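Fibronectin type III domain-containing protein (Simiduia agarivorans, PDB 6P2K) probably hydrolyses the glucan backbone of xyloglucan, as other members of glycoside hydrolase family 74 do, through a catalytic part built of beta-propellers. Local coordinates at residues 206-211 with 227-232; 160-165 with 183-188; 662-667 with 705-710. All coordinates share one frame; numbering follows the deposited sequence.

Contact 1: 206-211 with 227-232; sequences AVRPWN and YAEAKP
One face of the Trp210 indole is occupied by the chain at Ala230, whose CA stands 3.5 Å above the ring plane near its centre; Ala230 CB adds a CH-pi contact over the five-membered ring. With CG anti to the carbonyl carbon (chi1 -67°), the indole is laid beside Ala230. Glu229 O and Lys231 N overhang that face nearer its rim. The Tyr227 ring takes Asn211 CB over one face in a second CH-pi contact, 4.2 Å from the ring centroid, and meets Pro209 O at its edge. The guanidinium of Arg208 also works edge-on: NH1 donates to Tyr227 O at 3.0 Å with the oxygen almost exactly in the guanidinium plane. That bond is bent, 141° at the hydrogen, and NH1 stands above the carbonyl plane; Asn239 O receives a further bond from it. Arg208 NH2 and Glu229 OE2, 4.4 Å apart, share only an attraction of charge.

Trp210 and Ala228 form an antiparallel hydrogen-bonded pair (Ala228 N to Trp210 O 2.6 Å, Trp210 N to Ala228 O 3.2 Å). Asn211 and Tyr227, the next, non-hydrogen-bonded pair, project from the other face of the sheet. Before Trp210 and after Ala228 the chains part, with an inverse gamma turn centred on Ala230. This is the open end of the hairpin of strands 210-216 and 222-228, the first two of a four-stranded antiparallel propeller blade.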
ATOM      1  N   ALA B 206      56.775  13.380 -38.673  1.00 78.61           N
ATOM      2  CA  ALA B 206      56.776  14.782 -38.277  1.00 82.19           C
ATOM      3  C   ALA B 206      55.762  15.042 -37.171  1.00 81.42           C
ATOM      4  O   ALA B 206      56.013  15.852 -36.270  1.00 83.30           O
ATOM      5  CB  ALA B 206      56.493  15.671 -39.488  1.00 85.17           C
ATOM      6  N   VAL B 207      54.619  14.356 -37.205  1.00 79.35           N
ATOM      7  CA  VAL B 207      53.529  14.619 -36.278  1.00 77.55           C
ATOM      8  C   VAL B 207      53.311  13.465 -35.304  1.00 68.62           C
ATOM      9  O   VAL B 207      53.008  13.700 -34.133  1.00 65.38           O
ATOM     10  CB  VAL B 207      52.224  14.969 -37.034  1.00 82.21           C
ATOM     11  CG1 VAL B 207      51.441  13.726 -37.429  1.00 80.19           C
ATOM     12  CG2 VAL B 207      51.358  15.894 -36.192  1.00 83.60           C
ATOM     13  N   ARG B 208      53.476  12.214 -35.746  1.00 66.41           N
ATOM     14  CA  ARG B 208      53.161  11.044 -34.921  1.00 62.75           C
ATOM     15  C   ARG B 208      54.272  10.005 -35.035  1.00 63.85           C
ATOM     16  O   ARG B 208      54.111   8.967 -35.692  1.00 57.11           O
ATOM     17  CB  ARG B 208      51.797  10.453 -35.293  1.00 58.26           C
ATOM     18  CG  ARG B 208      51.547  10.234 -36.778  1.00 55.80           C
ATOM     19  CD  ARG B 208      50.092   9.846 -37.042  1.00 54.77           C
ATOM     20  NE  ARG B 208      49.168  10.942 -36.762  1.00 52.95           N
ATOM     21  CZ  ARG B 208      48.304  10.954 -35.752  1.00 50.47           C
ATOM     22  NH1 ARG B 208      48.236   9.926 -34.918  1.00 48.07           N
ATOM     23  NH2 ARG B 208      47.504  11.997 -35.578  1.00 57.66           N
ATOM     24  N   PRO B 209      55.407  10.237 -34.372  1.00 66.10           N
ATOM     25  CA  PRO B 209      56.532   9.299 -34.500  1.00 60.40           C
ATOM     26  C   PRO B 209      56.344   8.011 -33.717  1.00 62.32           C
ATOM     27  O   PRO B 209      56.946   6.993 -34.079  1.00 57.73           O
ATOM     28  CB  PRO B 209      57.727  10.100 -33.958  1.00 63.11           C
ATOM     29  CG  PRO B 209      57.193  11.490 -33.639  1.00 63.70           C
ATOM     30  CD  PRO B 209      55.724  11.346 -33.461  1.00 60.51           C
ATOM     31  N   TRP B 210      55.530   8.017 -32.666  1.00 59.12           N
ATOM     32  CA  TRP B 210      55.477   6.897 -31.736  1.00 56.29           C
ATOM     33  C   TRP B 210      54.530   5.816 -32.239  1.00 49.90           C
ATOM     34  O   TRP B 210      53.362   6.086 -32.532  1.00 48.60           O
ATOM     35  CB  TRP B 210      55.034   7.376 -30.355  1.00 50.58           C
ATOM     36  CG  TRP B 210      56.030   8.271 -29.694  1.00 60.33           C
ATOM     37  CD1 TRP B 210      57.164   8.788 -30.248  1.00 61.40           C
ATOM     38  CD2 TRP B 210      55.979   8.765 -28.351  1.00 62.62           C
ATOM     39  NE1 TRP B 210      57.828   9.565 -29.332  1.00 63.42           N
ATOM     40  CE2 TRP B 210      57.121   9.570 -28.158  1.00 64.21           C
ATOM     41  CE3 TRP B 210      55.081   8.602 -27.290  1.00 61.32           C
ATOM     42  CZ2 TRP B 210      57.387  10.212 -26.953  1.00 65.19           C
ATOM     43  CZ3 TRP B 210      55.349   9.241 -26.091  1.00 62.76           C
ATOM     44  CH2 TRP B 210      56.493  10.036 -25.934  1.00 63.96           C
ATOM     45  N   ASN B 211      55.037   4.592 -32.336  1.00 49.72           N
ATOM     46  CA  ASN B 211      54.205   3.443 -32.656  1.00 49.92           C
ATOM     47  C   ASN B 211      53.645   2.837 -31.377  1.00 46.83           C
ATOM     48  O   ASN B 211      54.365   2.671 -30.386  1.00 44.79           O
ATOM     49  CB  ASN B 211      54.994   2.385 -33.424  1.00 50.58           C
ATOM     50  CG  ASN B 211      54.229   1.085 -33.561  1.00 51.18           C
ATOM     51  OD1 ASN B 211      54.505   0.110 -32.864  1.00 47.87           O
ATOM     52  ND2 ASN B 211      53.246   1.072 -34.452  1.00 53.90           N
ATOM     53  N   TYR B 227      50.022   4.649 -34.920  1.00 45.11           N
ATOM     54  CA  TYR B 227      51.021   5.671 -34.655  1.00 48.99           C
ATOM     55  C   TYR B 227      50.377   6.835 -33.920  1.00 46.37           C
ATOM     56  O   TYR B 227      49.240   7.215 -34.216  1.00 45.89           O
ATOM     57  CB  TYR B 227      51.672   6.160 -35.951  1.00 50.09           C
ATOM     58  CG  TYR B 227      52.818   5.296 -36.424  1.00 55.48           C
ATOM     59  CD1 TYR B 227      52.590   4.185 -37.226  1.00 55.88           C
ATOM     60  CD2 TYR B 227      54.131   5.599 -36.078  1.00 58.94           C
ATOM     61  CE1 TYR B 227      53.638   3.395 -37.666  1.00 58.22           C
ATOM     62  CE2 TYR B 227      55.185   4.817 -36.514  1.00 59.84           C
ATOM     63  CZ  TYR B 227      54.933   3.718 -37.308  1.00 61.08           C
ATOM     64  OH  TYR B 227      55.980   2.941 -37.745  1.00 63.04           O
ATOM     65  N   ALA B 228      51.110   7.398 -32.967  1.00 47.75           N
ATOM     66  CA  ALA B 228      50.580   8.418 -32.078  1.00 50.28           C
ATOM     67  C   ALA B 228      51.521   9.609 -32.024  1.00 52.62           C
ATOM     68  O   ALA B 228      52.726   9.480 -32.254  1.00 54.33           O
ATOM     69  CB  ALA B 228      50.377   7.871 -30.664  1.00 47.20           C
ATOM     70  N   GLU B 229      50.954  10.770 -31.706  1.00 52.84           N
ATOM     71  CA  GLU B 229      51.768  11.942 -31.429  1.00 54.28           C
ATOM     72  C   GLU B 229      52.723  11.641 -30.279  1.00 56.88           C
ATOM     73  O   GLU B 229      52.463  10.779 -29.434  1.00 55.38           O
ATOM     74  CB  GLU B 229      50.881  13.140 -31.085  1.00 55.84           C
ATOM     75  CG  GLU B 229      49.814  13.467 -32.125  1.00 62.24           C
ATOM     76  CD  GLU B 229      49.261  14.878 -31.989  1.00 70.50           C
ATOM     77  OE1 GLU B 229      49.891  15.699 -31.284  1.00 73.93           O
ATOM     78  OE2 GLU B 229      48.194  15.164 -32.580  1.00 72.86           O
ATOM     79  N   ALA B 230      53.846  12.352 -30.256  1.00 64.11           N
ATOM     80  CA  ALA B 230      54.872  12.139 -29.235  1.00 67.64           C
ATOM     81  C   ALA B 230      54.578  12.981 -27.992  1.00 74.28           C
ATOM     82  O   ALA B 230      55.357  13.840 -27.580  1.00 79.43           O
ATOM     83  CB  ALA B 230      56.252  12.448 -29.804  1.00 67.68           C
ATOM     84  N   LYS B 231      53.415  12.719 -27.394  1.00 78.19           N
ATOM     85  CA  LYS B 231      52.987  13.423 -26.194  1.00 84.62           C
ATOM     86  C   LYS B 231      52.979  12.479 -25.006  1.00 88.74           C
ATOM     87  O   LYS B 231      52.435  11.371 -25.105  1.00 86.42           O
ATOM     88  CB  LYS B 231      51.592  14.027 -26.380  1.00 82.86           C
ATOM     89  CG  LYS B 231      51.540  15.139 -27.394  1.00 84.25           C
ATOM     90  CD  LYS B 231      50.259  15.097 -28.195  1.00 82.57           C
ATOM     91  CE  LYS B 231      49.610  16.465 -28.244  1.00 84.20           C
ATOM     92  NZ  LYS B 231      48.133  16.369 -28.369  1.00 81.13           N
ATOM     93  N   PRO B 232      53.542  12.887 -23.867  1.00 95.75           N
ATOM     94  CA  PRO B 232      53.711  11.950 -22.749  1.00 93.79           C
ATOM     95  C   PRO B 232      52.398  11.575 -22.080  1.00 89.39           C
ATOM     96  O   PRO B 232      52.100  10.389 -21.904  1.00 86.59           O
ATOM     97  CB  PRO B 232      54.626  12.715 -21.779  1.00 97.15           C
ATOM     98  CG  PRO B 232      55.074  13.959 -22.518  1.00100.87           C
ATOM     99  CD  PRO B 232      54.019  14.237 -23.532  1.00 98.81           C
TER

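Contact 2: 160-165 with 183-188; sequences SSTDRN and SNKGVY
This is a buried, mainly polar contact between a loop and a turn: the loop 160-165, which leads into the first strand of a propeller blade, and the turn at 183-186, which joins its second strand to the third. Two oxygens of the loop do most of the work. Asp163 OD1 is gripped from opposite faces of its carboxylate, by Asn184 ND2 at 2.7 Å across the contact and by Asn165 N at 2.9 Å within the loop, the latter closing an Asx turn. The amide donor comes from well above the carboxylate, the two planes being 80° apart. CG anti to the backbone N (chi1 -175°) swings the carboxylate beside the backbone, where OD1 meets Asn165 N and still reaches Asn184. Asn165 O also accepts twice, nearly straight from Asn184 N at 3.0 Å and from above the carbonyl plane from Ser183 OG at 2.8 Å. The same hydroxyl accepts from Lys185 N in an ST turn, so one side chain both shapes its turn and holds the loop.

Lys185 runs its bent chain past Asp163 O, 3.2 Å from CE, before NZ reaches a salt bridge with Asp157. The Asn165 amide bonds to Arg122 O and Trp121 N, near the zinc ligand Asp124. Two donors converging on Asp163 OD1 probably favour the ionised carboxylate, while Asn184, bonded also to Tyr167 OH and Lys212 NZ, is probably fixed in its rotation.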
ATOM      1  N   SER B 160      69.132   8.792 -25.113  1.00 86.47           N
ATOM      2  CA  SER B 160      68.557   8.706 -23.778  1.00 85.66           C
ATOM      3  C   SER B 160      67.581   9.837 -23.486  1.00 85.51           C
ATOM      4  O   SER B 160      66.977   9.857 -22.409  1.00 85.66           O
ATOM      5  CB  SER B 160      69.666   8.690 -22.719  1.00 89.58           C
ATOM      6  OG  SER B 160      70.507   9.824 -22.835  1.00 93.21           O
ATOM      7  N   SER B 161      67.413  10.780 -24.410  1.00 85.17           N
ATOM      8  CA  SER B 161      66.420  11.834 -24.253  1.00 84.17           C
ATOM      9  C   SER B 161      65.001  11.349 -24.513  1.00 77.44           C
ATOM     10  O   SER B 161      64.048  12.090 -24.244  1.00 75.87           O
ATOM     11  CB  SER B 161      66.746  12.993 -25.205  1.00 88.33           C
ATOM     12  OG  SER B 161      66.514  12.639 -26.565  1.00 90.57           O
ATOM     13  N   THR B 162      64.845  10.133 -25.034  1.00 73.83           N
ATOM     14  CA  THR B 162      63.621   9.691 -25.687  1.00 70.53           C
ATOM     15  C   THR B 162      63.004   8.479 -25.002  1.00 65.10           C
ATOM     16  O   THR B 162      63.697   7.661 -24.391  1.00 65.00           O
ATOM     17  CB  THR B 162      63.890   9.340 -27.144  1.00 73.53           C
ATOM     18  OG1 THR B 162      64.954   8.384 -27.193  1.00 78.01           O
ATOM     19  CG2 THR B 162      64.262  10.589 -27.945  1.00 76.96           C
ATOM     20  N   ASP B 163      61.684   8.351 -25.157  1.00 63.88           N
ATOM     21  CA  ASP B 163      60.933   7.282 -24.509  1.00 58.78           C
ATOM     22  C   ASP B 163      61.201   5.947 -25.195  1.00 55.27           C
ATOM     23  O   ASP B 163      61.079   5.830 -26.419  1.00 55.90           O
ATOM     24  CB  ASP B 163      59.441   7.613 -24.526  1.00 59.18           C
ATOM     25  CG  ASP B 163      58.602   6.607 -23.763  1.00 57.01           C
ATOM     26  OD1 ASP B 163      58.549   5.429 -24.175  1.00 54.80           O
ATOM     27  OD2 ASP B 163      58.004   6.994 -22.736  1.00 55.28           O
ATOM     28  N   ARG B 164      61.538   4.935 -24.393  1.00 56.64           N
ATOM     29  CA  ARG B 164      62.036   3.656 -24.884  1.00 57.33           C
ATOM     30  C   ARG B 164      61.020   2.529 -24.750  1.00 54.87           C
ATOM     31  O   ARG B 164      61.368   1.369 -24.984  1.00 50.37           O
ATOM     32  CB  ARG B 164      63.319   3.286 -24.140  1.00 58.73           C
ATOM     33  CG  ARG B 164      63.059   2.861 -22.711  1.00 53.35           C
ATOM     34  CD  ARG B 164      64.223   3.144 -21.783  1.00 55.31           C
ATOM     35  NE  ARG B 164      63.786   3.141 -20.389  1.00 57.28           N
ATOM     36  CZ  ARG B 164      63.599   2.039 -19.666  1.00 55.87           C
ATOM     37  NH1 ARG B 164      63.815   0.846 -20.206  1.00 56.48           N
ATOM     38  NH2 ARG B 164      63.194   2.128 -18.406  1.00 54.58           N
ATOM     39  N   ASN B 165      59.777   2.844 -24.387  1.00 52.41           N
ATOM     40  CA  ASN B 165      58.761   1.821 -24.160  1.00 47.98           C
ATOM     41  C   ASN B 165      58.533   0.995 -25.420  1.00 48.57           C
ATOM     42  O   ASN B 165      58.214   1.541 -26.480  1.00 52.45           O
ATOM     43  CB  ASN B 165      57.460   2.486 -23.711  1.00 47.27           C
ATOM     44  CG  ASN B 165      56.468   1.505 -23.117  1.00 46.17           C
ATOM     45  OD1 ASN B 165      56.751   0.316 -22.987  1.00 40.17           O
ATOM     46  ND2 ASN B 165      55.294   2.006 -22.751  1.00 44.43           N
ATOM     47  N   SER B 183      57.633   0.450 -30.941  1.00 48.71           N
ATOM     48  CA  SER B 183      58.062   1.194 -29.768  1.00 51.66           C
ATOM     49  C   SER B 183      57.690   2.661 -29.924  1.00 49.59           C
ATOM     50  O   SER B 183      57.290   3.115 -30.997  1.00 50.49           O
ATOM     51  CB  SER B 183      59.572   1.046 -29.542  1.00 52.19           C
ATOM     52  OG  SER B 183      60.035   1.982 -28.589  1.00 52.92           O
ATOM     53  N   ASN B 184      57.815   3.401 -28.822  1.00 49.40           N
ATOM     54  CA  ASN B 184      57.782   4.853 -28.921  1.00 50.97           C
ATOM     55  C   ASN B 184      58.994   5.384 -29.677  1.00 60.41           C
ATOM     56  O   ASN B 184      58.984   6.539 -30.113  1.00 63.89           O
ATOM     57  CB  ASN B 184      57.704   5.486 -27.529  1.00 52.89           C
ATOM     58  CG  ASN B 184      56.331   5.332 -26.892  1.00 53.90           C
ATOM     59  OD1 ASN B 184      55.302   5.391 -27.570  1.00 54.90           O
ATOM     60  ND2 ASN B 184      56.310   5.131 -25.578  1.00 50.66           N
ATOM     61  N   LYS B 185      60.042   4.573 -29.826  1.00 59.64           N
ATOM     62  CA  LYS B 185      61.139   4.937 -30.715  1.00 63.71           C
ATOM     63  C   LYS B 185      60.676   4.962 -32.164  1.00 65.61           C
ATOM     64  O   LYS B 185      61.099   5.821 -32.949  1.00 72.22           O
ATOM     65  CB  LYS B 185      62.294   3.948 -30.550  1.00 65.29           C
ATOM     66  CG  LYS B 185      62.836   3.832 -29.136  1.00 64.67           C
ATOM     67  CD  LYS B 185      63.282   5.188 -28.621  1.00 66.65           C
ATOM     68  CE  LYS B 185      64.082   5.063 -27.338  1.00 65.57           C
ATOM     69  NZ  LYS B 185      65.539   5.217 -27.566  1.00 68.36           N
ATOM     70  N   GLY B 186      59.799   4.042 -32.524  1.00 58.89           N
ATOM     71  CA  GLY B 186      59.382   3.792 -33.882  1.00 58.63           C
ATOM     72  C   GLY B 186      59.375   2.298 -34.133  1.00 57.55           C
ATOM     73  O   GLY B 186      59.606   1.497 -33.224  1.00 59.35           O
ATOM     74  N   VAL B 187      59.104   1.913 -35.376  1.00 58.45           N
ATOM     75  CA  VAL B 187      59.104   0.507 -35.757  1.00 60.48           C
ATOM     76  C   VAL B 187      60.495   0.141 -36.250  1.00 65.47           C
ATOM     77  O   VAL B 187      61.022   0.772 -37.172  1.00 71.03           O
ATOM     78  CB  VAL B 187      58.042   0.222 -36.828  1.00 57.27           C
ATOM     79  CG1 VAL B 187      58.239  -1.168 -37.399  1.00 57.63           C
ATOM     80  CG2 VAL B 187      56.660   0.358 -36.231  1.00 53.88           C
ATOM     81  N   TYR B 188      61.093  -0.867 -35.624  1.00 62.61           N
ATOM     82  CA  TYR B 188      62.419  -1.344 -35.976  1.00 67.01           C
ATOM     83  C   TYR B 188      62.324  -2.777 -36.477  1.00 68.70           C
ATOM     84  O   TYR B 188      61.459  -3.547 -36.047  1.00 68.06           O
ATOM     85  CB  TYR B 188      63.377  -1.258 -34.779  1.00 63.90           C
ATOM     86  CG  TYR B 188      63.738   0.163 -34.406  1.00 68.22           C
ATOM     87  CD1 TYR B 188      62.822   0.985 -33.764  1.00 62.92           C
ATOM     88  CD2 TYR B 188      64.991   0.686 -34.704  1.00 70.68           C
ATOM     89  CE1 TYR B 188      63.139   2.283 -33.430  1.00 64.28           C
ATOM     90  CE2 TYR B 188      65.320   1.987 -34.368  1.00 70.26           C
ATOM     91  CZ  TYR B 188      64.389   2.781 -33.732  1.00 70.74           C
ATOM     92  OH  TYR B 188      64.703   4.078 -33.393  1.00 72.96           O
TER

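Contact 3: 662-667 with 705-710; sequences KIFTPA and MSYYDH
Tyr707 brings its phenol end against the ring of Pro666, the two side chains crossing at about a right angle, with Tyr707 OH 3.3 Å from Pro666 CD. The proline nitrogen is almost as near but has no hydrogen to give, so the meeting is one of packing; the polar end of the tyrosine is satisfied by Trp648 O. Further along the same ring, Tyr707 CE2 approaches Phe664 CE2 at 4.1 Å, the rings meeting obliquely.

Met705 completes the cluster. Its CG lies between the backbone N and the carbonyl carbon (chi1 63°), and further bends at chi2 and chi3 curl the chain back so that CE rests 3.4 Å above the centre of the Tyr707 ring. The sulfur is thereby turned to Phe664, with Met705 SD 3.8 Å from Phe664 CD2. This Met-aromatic contact is oblique: SD is 4.8 Å from the ring centroid and 72° off the ring normal. Met705 thus touches both aromatic rings, the phenylalanine with its sulfur and the tyrosine with its methyl. A leucine in place of Tyr707 would probably leave Trp648 O without its hydroxyl partner and open a gap between Pro666 and the methionine methyl.

Around this group, Phe664 stacks on Trp731 and Phe690 meets Tyr707 edge-to-face. Thr665, at the N-cap of helix 666-672, caps a backbone N of the helix with its side chain, while Asp668 OD2 accepts from Thr665 N, consistent with a capping box. Ile663 and Phe664, both opposite Ile650, form a classic beta bulge at the end of their strand. The contact joins the outermost strand 661-664 of one four-stranded sheet to strand 702-709 of the next in the chain, the apolar face-to-face packing of neighbouring blades in a beta-propeller.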
ATOM      1  N   LYS B 662      55.274   1.422  23.966  1.00 33.92           N
ATOM      2  CA  LYS B 662      55.567   0.681  22.745  1.00 35.93           C
ATOM      3  C   LYS B 662      55.291  -0.803  22.960  1.00 37.73           C
ATOM      4  O   LYS B 662      55.769  -1.391  23.935  1.00 41.50           O
ATOM      5  CB  LYS B 662      57.032   0.882  22.352  1.00 39.00           C
ATOM      6  CG  LYS B 662      57.270   1.691  21.091  1.00 40.01           C
ATOM      7  CD  LYS B 662      58.731   1.639  20.664  1.00 43.08           C
ATOM      8  CE  LYS B 662      59.479   2.891  21.093  1.00 46.77           C
ATOM      9  NZ  LYS B 662      60.614   3.202  20.182  1.00 50.60           N
ATOM     10  N   ILE B 663      54.529  -1.422  22.055  1.00 34.78           N
ATOM     11  CA  ILE B 663      54.245  -2.849  22.201  1.00 34.50           C
ATOM     12  C   ILE B 663      54.525  -3.631  20.920  1.00 32.65           C
ATOM     13  O   ILE B 663      54.497  -4.866  20.931  1.00 32.34           O
ATOM     14  CB  ILE B 663      52.797  -3.094  22.669  1.00 33.35           C
ATOM     15  CG1 ILE B 663      51.794  -2.611  21.624  1.00 31.63           C
ATOM     16  CG2 ILE B 663      52.552  -2.444  24.027  1.00 33.71           C
ATOM     17  CD1 ILE B 663      50.391  -3.156  21.832  1.00 31.22           C
ATOM     18  N   PHE B 664      54.794  -2.941  19.811  1.00 31.34           N
ATOM     19  CA  PHE B 664      55.214  -3.646  18.603  1.00 31.20           C
ATOM     20  C   PHE B 664      56.020  -2.713  17.714  1.00 31.58           C
ATOM     21  O   PHE B 664      55.578  -1.600  17.415  1.00 31.82           O
ATOM     22  CB  PHE B 664      54.021  -4.213  17.826  1.00 29.00           C
ATOM     23  CG  PHE B 664      54.365  -5.429  17.009  1.00 29.41           C
ATOM     24  CD1 PHE B 664      54.893  -6.557  17.616  1.00 29.70           C
ATOM     25  CD2 PHE B 664      54.175  -5.438  15.638  1.00 25.50           C
ATOM     26  CE1 PHE B 664      55.215  -7.680  16.872  1.00 29.82           C
ATOM     27  CE2 PHE B 664      54.494  -6.556  14.888  1.00 27.70           C
ATOM     28  CZ  PHE B 664      55.016  -7.679  15.509  1.00 29.44           C
ATOM     29  N   THR B 665      57.187  -3.178  17.288  1.00 31.41           N
ATOM     30  CA  THR B 665      58.126  -2.430  16.465  1.00 32.13           C
ATOM     31  C   THR B 665      58.533  -3.270  15.266  1.00 31.66           C
ATOM     32  O   THR B 665      58.268  -4.476  15.219  1.00 27.92           O
ATOM     33  CB  THR B 665      59.371  -2.052  17.283  1.00 34.79           C
ATOM     34  OG1 THR B 665      60.083  -3.245  17.636  1.00 37.56           O
ATOM     35  CG2 THR B 665      58.979  -1.306  18.547  1.00 32.77           C
ATOM     36  N   PRO B 666      59.170  -2.658  14.262  1.00 33.96           N
ATOM     37  CA  PRO B 666      59.732  -3.463  13.163  1.00 35.51           C
ATOM     38  C   PRO B 666      60.675  -4.561  13.627  1.00 35.49           C
ATOM     39  O   PRO B 666      60.717  -5.630  13.004  1.00 35.55           O
ATOM     40  CB  PRO B 666      60.461  -2.417  12.309  1.00 34.95           C
ATOM     41  CG  PRO B 666      59.691  -1.166  12.535  1.00 35.95           C
ATOM     42  CD  PRO B 666      59.218  -1.215  13.964  1.00 36.33           C
ATOM     43  N   ALA B 667      61.439  -4.333  14.700  1.00 33.78           N
ATOM     44  CA  ALA B 667      62.314  -5.381  15.214  1.00 34.43           C
ATOM     45  C   ALA B 667      61.507  -6.570  15.724  1.00 34.01           C
ATOM     46  O   ALA B 667      61.875  -7.727  15.489  1.00 34.33           O
ATOM     47  CB  ALA B 667      63.210  -4.825  16.319  1.00 37.50           C
ATOM     48  N   MET B 705      47.734  -5.993  13.338  1.00 26.12           N
ATOM     49  CA  MET B 705      48.325  -4.956  12.501  1.00 22.91           C
ATOM     50  C   MET B 705      49.004  -5.629  11.315  1.00 24.35           C
ATOM     51  O   MET B 705      49.231  -6.842  11.312  1.00 26.50           O
ATOM     52  CB  MET B 705      49.315  -4.089  13.289  1.00 22.45           C
ATOM     53  CG  MET B 705      50.529  -4.838  13.824  1.00 26.34           C
ATOM     54  SD  MET B 705      51.896  -4.915  12.644  1.00 30.99           S
ATOM     55  CE  MET B 705      52.243  -3.174  12.410  1.00 30.99           C
ATOM     56  N   SER B 706      49.344  -4.821  10.310  1.00 21.56           N
ATOM     57  CA  SER B 706      49.968  -5.335   9.097  1.00 24.97           C
ATOM     58  C   SER B 706      50.992  -4.337   8.581  1.00 25.47           C
ATOM     59  O   SER B 706      50.661  -3.168   8.354  1.00 23.26           O
ATOM     60  CB  SER B 706      48.914  -5.624   8.021  1.00 23.73           C
ATOM     61  OG  SER B 706      49.502  -5.723   6.737  1.00 30.71           O
ATOM     62  N   TYR B 707      52.227  -4.802   8.389  1.00 20.61           N
ATOM     63  CA  TYR B 707      53.308  -3.969   7.864  1.00 23.46           C
ATOM     64  C   TYR B 707      53.322  -4.058   6.343  1.00 24.50           C
ATOM     65  O   TYR B 707      53.411  -5.156   5.780  1.00 24.55           O
ATOM     66  CB  TYR B 707      54.654  -4.406   8.437  1.00 23.86           C
ATOM     67  CG  TYR B 707      55.034  -3.710   9.725  1.00 27.78           C
ATOM     68  CD1 TYR B 707      55.116  -2.325   9.789  1.00 26.96           C
ATOM     69  CD2 TYR B 707      55.318  -4.438  10.874  1.00 30.91           C
ATOM     70  CE1 TYR B 707      55.467  -1.682  10.960  1.00 26.44           C
ATOM     71  CE2 TYR B 707      55.670  -3.805  12.052  1.00 32.50           C
ATOM     72  CZ  TYR B 707      55.741  -2.426  12.089  1.00 32.59           C
ATOM     73  OH  TYR B 707      56.090  -1.791  13.260  1.00 35.62           O
ATOM     74  N   TYR B 708      53.257  -2.905   5.680  1.00 22.77           N
ATOM     75  CA  TYR B 708      53.065  -2.869   4.235  1.00 22.67           C
ATOM     76  C   TYR B 708      53.579  -1.543   3.694  1.00 27.39           C
ATOM     77  O   TYR B 708      53.250  -0.483   4.235  1.00 29.40           O
ATOM     78  CB  TYR B 708      51.581  -3.060   3.901  1.00 23.46           C
ATOM     79  CG  TYR B 708      51.216  -2.849   2.454  1.00 25.65           C
ATOM     80  CD1 TYR B 708      51.472  -3.827   1.502  1.00 28.00           C
ATOM     81  CD2 TYR B 708      50.593  -1.679   2.041  1.00 26.05           C
ATOM     82  CE1 TYR B 708      51.127  -3.639   0.176  1.00 28.97           C
ATOM     83  CE2 TYR B 708      50.242  -1.484   0.720  1.00 25.93           C
ATOM     84  CZ  TYR B 708      50.512  -2.463  -0.208  1.00 26.86           C
ATOM     85  OH  TYR B 708      50.169  -2.265  -1.526  1.00 31.10           O
ATOM     86  N   ASP B 709      54.381  -1.602   2.630  1.00 27.97           N
ATOM     87  CA  ASP B 709      54.947  -0.414   1.990  1.00 28.60           C
ATOM     88  C   ASP B 709      54.246  -0.224   0.647  1.00 29.28           C
ATOM     89  O   ASP B 709      54.561  -0.907  -0.333  1.00 27.67           O
ATOM     90  CB  ASP B 709      56.459  -0.544   1.820  1.00 30.24           C
ATOM     91  CG  ASP B 709      57.126   0.769   1.434  1.00 35.21           C
ATOM     92  OD1 ASP B 709      56.437   1.671   0.908  1.00 35.73           O
ATOM     93  OD2 ASP B 709      58.351   0.901   1.653  1.00 36.77           O
ATOM     94  N   HIS B 710      53.302   0.720   0.607  1.00 31.52           N
ATOM     95  CA  HIS B 710      52.519   0.957  -0.598  1.00 38.15           C
ATOM     96  C   HIS B 710      53.362   1.477  -1.756  1.00 39.95           C
ATOM     97  O   HIS B 710      52.920   1.406  -2.907  1.00 40.59           O
ATOM     98  CB  HIS B 710      51.394   1.948  -0.298  1.00 48.47           C
ATOM     99  CG  HIS B 710      51.843   3.376  -0.251  1.00 59.95           C
ATOM    100  ND1 HIS B 710      52.365   3.956   0.887  1.00 62.63           N
ATOM    101  CD2 HIS B 710      51.851   4.341  -1.201  1.00 63.15           C
ATOM    102  CE1 HIS B 710      52.675   5.216   0.635  1.00 63.15           C
ATOM    103  NE2 HIS B 710      52.373   5.474  -0.626  1.00 63.36           N
TER

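How the contacts relate
Contacts 1 and 2 are neighbours, their centres 10 Å apart, and belong to successive four-stranded sheets; a probable hydrogen bond from Asn211 N to Ser183 O (3.0 Å) joins them, and the Trp210 ring of contact 1 packs on Asn184 of contact 2. Contact 3 lies more than 40 Å from both, centre to centre, and touches neither. Chemistry follows place. Contact 1, partly buried with exposed residues at its margin, combines strand pairing with aromatic faces; contact 2, buried among loops, relies on shared polar acceptors; contact 3, buried between two sheets, is held by apolar and sulfur-aromatic packing. Contact 1 alone pairs strands of one hairpin.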